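PDB 6H5L: similar to hydroxylamine oxidoreductase from Kuenenia stuttgartiensis, which probably acts as a multihaem oxidoreductase of the hydroxylamine oxidoreductase family, within a 60-haem reductase complex of an anammox bacterium. Local coordinates for residues A187-Y192 against Y403-G408; T315-L318 against P322-I325; Y443-Q448 against L463-K468. All coordinates share one frame; numbering follows the deposited sequence.

From the N terminus, residues 187-192 come first, at the end of helix 182-189. Interaction 1 joins them to residues 403-408 at the start of helix 406-412, closing a loop of 210 intervening residues. Interaction 2 is nested inside that loop. It closes a short turn between 315-318 and 322-325, in the loop before helix 337-350. Interaction 3 follows in series and ties the short helical turn at about 443-446 to the long helix 455-476. Interactions 1 and 3 touch: Tyr403 and Pro404 pack on Tyr443, and Ala187 and Tyr192 pack on Leu447. Both also meet the second subunit. Interaction 2 touches neither.

Interaction 1. Residues A187-Y192 against Y403-G408; sequences AARRGY and YPLSDG
Arg189 reaches across to Asp407 and Leu405 from the last turn of helix 182-189. Its CB points toward 403-408. CG lies anti to the carbonyl carbon and beside the backbone N (chi1 -85°). Arg189 CD then passes Leu405 CD1 at 3.5 Å, and Arg189 NE stays near the same methyl. A bend at chi3 (127°) turns the guanidinium toward the carboxylate of Asp407. Arg189 NH1 has two neighbours here: it is 3.4 Å from Leu405 CD1 and makes a weak hydrogen bond of 3.2 Å to Asp407 OD1. Arg189 NH2 pairs with Asp407 OD2, which lies at the guanidinium edge near its plane. This is a salt bridge, though its modelled length is too short to be taken literally. The guanidinium and carboxylate planes are 36° apart, so the two groups do not lie flat in one plane. Glu186 also forms a salt bridge to Arg189 NH1 and makes a weak bond to Leu405 N, the N-cap residue of helix 406-412. Arg189 thus has two carboxylate partners, Asp407 and Glu186. Its positive charge is probably well compensated, although Glu186 is shared with Arg190, while the leucine methyl lies along CD, NE and NH1.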
# COMPACT_ATOMS: atom_id res chain seq x y z
N ALA A 187 -43.90 40.54 -26.50
CA ALA A 187 -42.88 39.99 -27.39
C ALA A 187 -43.41 38.79 -28.16
O ALA A 187 -43.09 38.61 -29.34
CB ALA A 187 -41.63 39.62 -26.59
N ALA A 188 -44.22 37.95 -27.51
CA ALA A 188 -44.83 36.82 -28.20
C ALA A 188 -45.87 37.27 -29.22
O ALA A 188 -46.02 36.64 -30.27
CB ALA A 188 -45.46 35.88 -27.18
N ARG A 189 -46.58 38.37 -28.93
CA ARG A 189 -47.52 38.92 -29.90
C ARG A 189 -46.82 39.29 -31.20
O ARG A 189 -47.37 39.10 -32.29
CB ARG A 189 -48.21 40.15 -29.32
CG ARG A 189 -49.44 39.88 -28.47
CD ARG A 189 -49.87 41.16 -27.78
NE ARG A 189 -51.28 41.49 -28.00
CZ ARG A 189 -51.82 42.66 -27.69
NH1 ARG A 189 -51.07 43.62 -27.16
NH2 ARG A 189 -53.11 42.88 -27.91
N ARG A 190 -45.61 39.84 -31.10
CA ARG A 190 -44.88 40.35 -32.25
C ARG A 190 -44.01 39.30 -32.92
O ARG A 190 -43.28 39.63 -33.86
CB ARG A 190 -44.03 41.55 -31.83
CG ARG A 190 -44.80 42.53 -30.96
CD ARG A 190 -44.16 43.91 -30.94
NE ARG A 190 -45.06 44.89 -30.36
CZ ARG A 190 -45.05 46.18 -30.66
NH1 ARG A 190 -45.91 47.01 -30.08
NH2 ARG A 190 -44.18 46.65 -31.54
N GLY A 191 -44.07 38.05 -32.47
CA GLY A 191 -43.31 36.99 -33.09
C GLY A 191 -41.96 36.70 -32.47
O GLY A 191 -41.15 36.00 -33.10
N TYR A 192 -41.68 37.21 -31.27
CA TYR A 192 -40.41 36.98 -30.59
C TYR A 192 -40.59 36.15 -29.33
O TYR A 192 -39.87 36.34 -28.34
CB TYR A 192 -39.72 38.30 -30.26
CG TYR A 192 -39.73 39.31 -31.38
CD1 TYR A 192 -39.03 39.08 -32.56
CD2 TYR A 192 -40.43 40.51 -31.26
CE1 TYR A 192 -39.03 40.01 -33.59
CE2 TYR A 192 -40.44 41.44 -32.28
CZ TYR A 192 -39.74 41.18 -33.44
OH TYR A 192 -39.75 42.11 -34.46
N TYR A 403 -47.17 51.61 -23.94
CA TYR A 403 -46.51 50.68 -23.03
C TYR A 403 -46.85 49.25 -23.44
O TYR A 403 -47.97 48.99 -23.90
CB TYR A 403 -46.94 50.96 -21.59
CG TYR A 403 -46.18 50.18 -20.53
CD1 TYR A 403 -44.97 50.63 -20.05
CD2 TYR A 403 -46.70 49.00 -20.02
CE1 TYR A 403 -44.27 49.93 -19.08
CE2 TYR A 403 -46.01 48.29 -19.05
CZ TYR A 403 -44.80 48.76 -18.58
OH TYR A 403 -44.12 48.05 -17.62
N PRO A 404 -45.92 48.31 -23.31
CA PRO A 404 -46.17 46.95 -23.81
C PRO A 404 -47.42 46.33 -23.20
O PRO A 404 -47.59 46.30 -21.98
CB PRO A 404 -44.90 46.18 -23.42
CG PRO A 404 -44.23 47.04 -22.38
CD PRO A 404 -44.56 48.44 -22.76
N LEU A 405 -48.31 45.84 -24.07
CA LEU A 405 -49.53 45.15 -23.68
C LEU A 405 -50.45 46.05 -22.85
O LEU A 405 -51.01 45.64 -21.84
CB LEU A 405 -49.21 43.86 -22.92
CG LEU A 405 -50.24 42.73 -23.02
CD1 LEU A 405 -50.09 41.99 -24.34
CD2 LEU A 405 -50.09 41.77 -21.86
N SER A 406 -50.62 47.30 -23.30
CA SER A 406 -51.48 48.23 -22.58
C SER A 406 -52.94 47.81 -22.63
O SER A 406 -53.69 48.06 -21.68
CB SER A 406 -51.31 49.64 -23.14
OG SER A 406 -49.99 50.12 -22.95
N ASP A 407 -53.37 47.17 -23.72
CA ASP A 407 -54.75 46.70 -23.81
C ASP A 407 -55.00 45.56 -22.83
O ASP A 407 -56.07 45.48 -22.22
CB ASP A 407 -55.07 46.27 -25.24
CG ASP A 407 -54.09 45.24 -25.77
OD1 ASP A 407 -53.06 45.00 -25.12
OD2 ASP A 407 -54.36 44.67 -26.85
N GLY A 408 -54.02 44.66 -22.68
CA GLY A 408 -54.18 43.57 -21.73
C GLY A 408 -54.08 44.02 -20.29
O GLY A 408 -54.72 43.43 -19.41

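Interaction 2. Residues T315-L318 against P322-I325; sequences TSSL and PYGI
Tyr323 presents its hydroxyl end and one ring edge to Ser317, and the contact rests on one backbone oxygen, with a single weak hydrogen bond. Ser317 O lies at the ring edge, near the ring plane, 3.1 Å from Tyr323 CE1. Tyr323 OH also gives Ser317 O a weak hydrogen bond of 3.4 Å. One backbone oxygen thus meets both the hydroxyl and the neighbouring ring carbon. The Ser317 OG stands 3.6 Å from Tyr323 OH, a proximity without a defined bond.

A van der Waals touch adds a little: Leu318 CD2 lies 3.9 Å from Tyr323 OH, although the CB of Leu318 points away from the tyrosine. Its CG lies beside the backbone N (chi1 -68°), and the branch carries CD2 back toward the hydroxyl.

Bonds inside each segment shape the backbone. Ile325 N bonds to Pro322 O at 3.1 Å and closes a type I' beta turn with Tyr323 and Gly324 at its corners. A cis peptide bond precedes Pro322. On the other side, Leu318 N makes a weak but nearly straight bond to Ser316 OG.

The contact sits in the loop between strand 291-292 and helix 337-350. Residues 315-318 lie against helix 356-389: Asp378 accepts bonds from Thr315 N and Ser316 OG, and Glu385 from Ser317 N. Pro322 instead packs on Ile328, and Ile325 on Leu440.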
# COMPACT_ATOMS: atom_id res chain seq x y z
N THR A 315 -34.67 63.25 -6.51
CA THR A 315 -35.07 64.41 -7.29
C THR A 315 -35.98 64.07 -8.45
O THR A 315 -36.79 64.91 -8.86
CB THR A 315 -33.83 65.15 -7.82
OG1 THR A 315 -33.20 64.35 -8.82
CG2 THR A 315 -32.85 65.41 -6.70
N SER A 316 -35.89 62.85 -8.98
CA SER A 316 -36.78 62.39 -10.03
C SER A 316 -38.08 61.90 -9.40
O SER A 316 -38.33 62.09 -8.21
CB SER A 316 -36.10 61.32 -10.88
OG SER A 316 -35.86 60.15 -10.11
N SER A 317 -38.92 61.24 -10.19
CA SER A 317 -40.16 60.68 -9.66
C SER A 317 -39.93 59.50 -8.72
O SER A 317 -40.91 58.97 -8.19
CB SER A 317 -41.09 60.27 -10.81
OG SER A 317 -40.40 59.46 -11.75
N LEU A 318 -38.68 59.09 -8.50
CA LEU A 318 -38.38 58.09 -7.49
C LEU A 318 -38.80 58.53 -6.10
O LEU A 318 -38.98 57.69 -5.21
CB LEU A 318 -36.89 57.75 -7.50
CG LEU A 318 -36.41 57.01 -8.74
CD1 LEU A 318 -34.93 56.68 -8.64
CD2 LEU A 318 -37.23 55.76 -8.92
N PRO A 322 -43.34 53.62 -4.71
CA PRO A 322 -43.72 52.85 -5.91
C PRO A 322 -45.03 53.28 -6.56
O PRO A 322 -45.72 52.43 -7.13
CB PRO A 322 -43.84 51.43 -5.36
CG PRO A 322 -44.36 51.63 -3.98
CD PRO A 322 -43.77 52.94 -3.48
N TYR A 323 -45.38 54.56 -6.46
CA TYR A 323 -46.51 55.14 -7.20
C TYR A 323 -47.84 54.48 -6.85
O TYR A 323 -48.73 54.37 -7.69
CB TYR A 323 -46.27 55.08 -8.71
CG TYR A 323 -44.84 55.38 -9.11
CD1 TYR A 323 -44.32 56.66 -8.98
CD2 TYR A 323 -44.01 54.38 -9.61
CE1 TYR A 323 -43.01 56.93 -9.34
CE2 TYR A 323 -42.71 54.65 -9.97
CZ TYR A 323 -42.21 55.93 -9.83
OH TYR A 323 -40.91 56.21 -10.19
N GLY A 324 -48.00 54.04 -5.60
CA GLY A 324 -49.24 53.41 -5.20
C GLY A 324 -49.53 52.09 -5.87
O GLY A 324 -50.70 51.68 -5.94
N ILE A 325 -48.51 51.41 -6.38
CA ILE A 325 -48.67 50.11 -7.01
C ILE A 325 -48.55 49.03 -5.94
O ILE A 325 -47.50 48.91 -5.29
CB ILE A 325 -47.64 49.90 -8.13
CG1 ILE A 325 -47.84 50.95 -9.23
CG2 ILE A 325 -47.76 48.49 -8.70
CD1 ILE A 325 -46.74 50.94 -10.28

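Interaction 3. Residues Y443-Q448 against L463-K468; sequences YGMFLQ and LWFWYK. With HEC (heme c), chain F.
Met445 meets Phe465 and Trp466 through a bent chain. Its chi1 is -141°, and a turn at chi2 (87°) carries the sulfur and methyl past Phe465 to the indole. Met445 CE ends over one face of Trp466, 3.4 Å from the centroid of the five-membered ring and 12° off the ring normal. This is a CH-pi contact. Met445 SD lies farther out above the same face, 5.1 Å from the centroid of the Trp466 five-membered ring. Met445 SD is also 5.3 Å from the centroid of the Phe465 ring, obliquely placed, so the sulfur makes Met-aromatic contacts with both rings. Met445 CG touches Phe465 CD2 at 3.9 Å.

Phe465 and Trp466 belong to helix 455-476, which has a wider pi-type turn here: Lys468 N bonds to Leu463 O at 2.9 Å. The short, weakly bonded helical turn at about 443-446 brings Phe446 to a haem c of this multihaem protein. Phe446 CZ lies 4.4 Å from Phe465 CE2, and Phe446 CE2 is 3.5 Å from the haem C2B. The haem iron carries a water, on the same side of the porphyrin as the Phe446 ring. Such a water-bound site is consistent with an exchangeable ligand position.

The Trp466 ring also meets that of Trp485 of the second subunit. Replacing Trp466 with an alanine would probably deprive the Met445 methyl of its aromatic face and Trp485 of its ring partner. Met493 of that subunit packs on both Met445 and Trp466. Lys473, farther along helix 455-476, hydrogen-bonds to the haem.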
# COMPACT_ATOMS: atom_id res chain seq x y z
N TYR A 443 -38.89 47.68 -19.38
CA TYR A 443 -39.36 46.90 -20.52
C TYR A 443 -38.46 47.07 -21.74
O TYR A 443 -38.25 46.11 -22.50
CB TYR A 443 -40.80 47.29 -20.86
CG TYR A 443 -40.95 48.71 -21.36
CD1 TYR A 443 -41.09 49.76 -20.47
CD2 TYR A 443 -40.96 48.99 -22.72
CE1 TYR A 443 -41.23 51.06 -20.92
CE2 TYR A 443 -41.09 50.28 -23.18
CZ TYR A 443 -41.23 51.31 -22.28
OH TYR A 443 -41.37 52.61 -22.73
N GLY A 444 -37.93 48.27 -21.95
CA GLY A 444 -37.06 48.52 -23.09
C GLY A 444 -35.78 47.71 -23.06
O GLY A 444 -35.16 47.53 -24.12
N MET A 445 -35.37 47.24 -21.89
CA MET A 445 -34.24 46.32 -21.79
C MET A 445 -34.51 45.03 -22.55
O MET A 445 -33.58 44.39 -23.05
CB MET A 445 -33.95 46.01 -20.32
CG MET A 445 -32.49 45.91 -19.95
SD MET A 445 -31.80 47.52 -19.55
CE MET A 445 -30.12 47.05 -19.15
N PHE A 446 -35.78 44.64 -22.65
CA PHE A 446 -36.18 43.32 -23.14
C PHE A 446 -36.75 43.35 -24.55
O PHE A 446 -36.49 42.44 -25.33
CB PHE A 446 -37.23 42.71 -22.19
CG PHE A 446 -36.76 42.55 -20.77
CD1 PHE A 446 -36.60 43.64 -19.94
CD2 PHE A 446 -36.52 41.29 -20.25
CE1 PHE A 446 -36.17 43.49 -18.63
CE2 PHE A 446 -36.10 41.13 -18.94
CZ PHE A 446 -35.93 42.23 -18.13
N LEU A 447 -37.51 44.39 -24.89
CA LEU A 447 -38.25 44.44 -26.15
C LEU A 447 -38.20 45.84 -26.72
O LEU A 447 -38.26 46.83 -25.97
CB LEU A 447 -39.70 44.00 -25.94
CG LEU A 447 -40.67 44.14 -27.12
CD1 LEU A 447 -40.23 43.26 -28.28
CD2 LEU A 447 -42.09 43.80 -26.69
N GLN A 448 -38.07 45.93 -28.04
CA GLN A 448 -38.09 47.20 -28.75
C GLN A 448 -39.34 47.27 -29.62
O GLN A 448 -39.51 46.46 -30.54
CB GLN A 448 -36.84 47.37 -29.61
CG GLN A 448 -36.84 48.64 -30.45
CD GLN A 448 -36.91 49.90 -29.60
OE1 GLN A 448 -36.44 49.92 -28.46
NE2 GLN A 448 -37.49 50.96 -30.15
N LEU A 463 -27.98 51.95 -17.15
CA LEU A 463 -27.32 52.51 -15.97
C LEU A 463 -27.81 51.82 -14.70
O LEU A 463 -27.00 51.37 -13.88
CB LEU A 463 -27.56 54.02 -15.90
CG LEU A 463 -26.72 54.86 -14.94
CD1 LEU A 463 -26.67 56.30 -15.41
CD2 LEU A 463 -27.26 54.81 -13.51
N TRP A 464 -29.12 51.72 -14.51
CA TRP A 464 -29.66 51.22 -13.26
C TRP A 464 -29.94 49.72 -13.26
O TRP A 464 -30.05 49.13 -12.17
CB TRP A 464 -30.94 51.98 -12.88
CG TRP A 464 -32.14 51.69 -13.74
CD1 TRP A 464 -32.55 52.38 -14.84
CD2 TRP A 464 -33.10 50.64 -13.54
NE1 TRP A 464 -33.69 51.81 -15.35
CE2 TRP A 464 -34.05 50.74 -14.57
CE3 TRP A 464 -33.23 49.62 -12.60
CZ2 TRP A 464 -35.12 49.87 -14.69
CZ3 TRP A 464 -34.30 48.75 -12.72
CH2 TRP A 464 -35.23 48.88 -13.75
N PHE A 465 -30.06 49.09 -14.42
CA PHE A 465 -30.35 47.66 -14.47
C PHE A 465 -29.16 46.81 -14.89
O PHE A 465 -29.21 45.58 -14.71
CB PHE A 465 -31.52 47.38 -15.42
CG PHE A 465 -32.13 46.02 -15.25
CD1 PHE A 465 -32.96 45.75 -14.17
CD2 PHE A 465 -31.88 45.01 -16.16
CE1 PHE A 465 -33.52 44.50 -14.00
CE2 PHE A 465 -32.44 43.75 -16.00
CZ PHE A 465 -33.27 43.50 -14.91
N TRP A 466 -28.10 47.40 -15.44
CA TRP A 466 -26.89 46.65 -15.78
C TRP A 466 -25.70 47.07 -14.93
O TRP A 466 -25.13 46.26 -14.20
CB TRP A 466 -26.56 46.82 -17.27
CG TRP A 466 -27.09 45.76 -18.16
CD1 TRP A 466 -28.00 44.79 -17.84
CD2 TRP A 466 -26.74 45.55 -19.53
NE1 TRP A 466 -28.24 44.00 -18.93
CE2 TRP A 466 -27.48 44.44 -19.98
CE3 TRP A 466 -25.87 46.19 -20.42
CZ2 TRP A 466 -27.38 43.95 -21.29
CZ3 TRP A 466 -25.77 45.71 -21.72
CH2 TRP A 466 -26.52 44.60 -22.14
N TYR A 467 -25.33 48.35 -14.99
CA TYR A 467 -24.05 48.76 -14.43
C TYR A 467 -24.14 49.03 -12.93
O TYR A 467 -23.18 48.76 -12.20
CB TYR A 467 -23.53 49.98 -15.19
CG TYR A 467 -23.39 49.70 -16.67
CD1 TYR A 467 -22.77 48.54 -17.13
CD2 TYR A 467 -23.90 50.58 -17.62
CE1 TYR A 467 -22.65 48.28 -18.48
CE2 TYR A 467 -23.78 50.33 -18.97
CZ TYR A 467 -23.15 49.17 -19.40
OH TYR A 467 -23.03 48.91 -20.74
N LYS A 468 -25.27 49.55 -12.46
CA LYS A 468 -25.49 49.63 -11.02
C LYS A 468 -25.50 48.25 -10.40
O LYS A 468 -24.94 48.04 -9.31
CB LYS A 468 -26.79 50.38 -10.72
CG LYS A 468 -27.23 50.26 -9.26
CD LYS A 468 -28.12 51.42 -8.84
CE LYS A 468 -29.43 51.44 -9.61
NZ LYS A 468 -30.28 50.25 -9.33
FE HEC F . -35.13 37.07 -14.71
CHA HEC F . -34.87 38.87 -11.86
CHB HEC F . -38.05 38.46 -15.50
CHC HEC F . -34.69 36.11 -18.06
CHD HEC F . -32.53 35.07 -13.86
NA HEC F . -36.26 38.41 -13.82
C1A HEC F . -35.98 39.09 -12.65
C2A HEC F . -37.06 40.04 -12.43
C3A HEC F . -37.93 39.92 -13.44
C4A HEC F . -37.45 38.89 -14.34
CMA HEC F . -39.23 40.73 -13.61
CAA HEC F . -37.20 41.03 -11.25
CBA HEC F . -37.27 40.27 -9.93
CGA HEC F . -38.71 39.94 -9.61
O1A HEC F . -38.99 38.75 -9.36
O2A HEC F . -39.56 40.87 -9.63
NB HEC F . -36.21 37.19 -16.48
C1B HEC F . -37.35 37.96 -16.58
C2B HEC F . -37.66 38.14 -17.98
C3B HEC F . -36.72 37.48 -18.70
C4B HEC F . -35.80 36.88 -17.76
CMB HEC F . -38.89 38.97 -18.42
CAB HEC F . -36.51 37.30 -20.24
CBB HEC F . -37.74 37.53 -21.15
NC HEC F . -33.87 35.78 -15.78
C1C HEC F . -33.80 35.60 -17.15
C2C HEC F . -32.58 34.87 -17.44
C3C HEC F . -32.04 34.49 -16.27
C4C HEC F . -32.81 35.11 -15.21
CMC HEC F . -32.20 34.33 -18.84
CAC HEC F . -30.77 33.62 -16.04
CBC HEC F . -29.52 34.30 -16.64
ND HEC F . -33.88 37.00 -13.10
C1D HEC F . -32.87 36.05 -12.94
C2D HEC F . -32.23 36.25 -11.66
C3D HEC F . -32.97 37.45 -11.03
C4D HEC F . -33.97 37.84 -11.99
CMD HEC F . -31.07 35.42 -11.08
CAD HEC F . -32.71 38.12 -9.66
CBD HEC F . -31.24 38.49 -9.49
CGD HEC F . -31.05 39.13 -8.15
O1D HEC F . -32.07 39.45 -7.49
O2D HEC F . -29.88 39.32 -7.73
O HOH W 1 -33.72 38.53 -15.31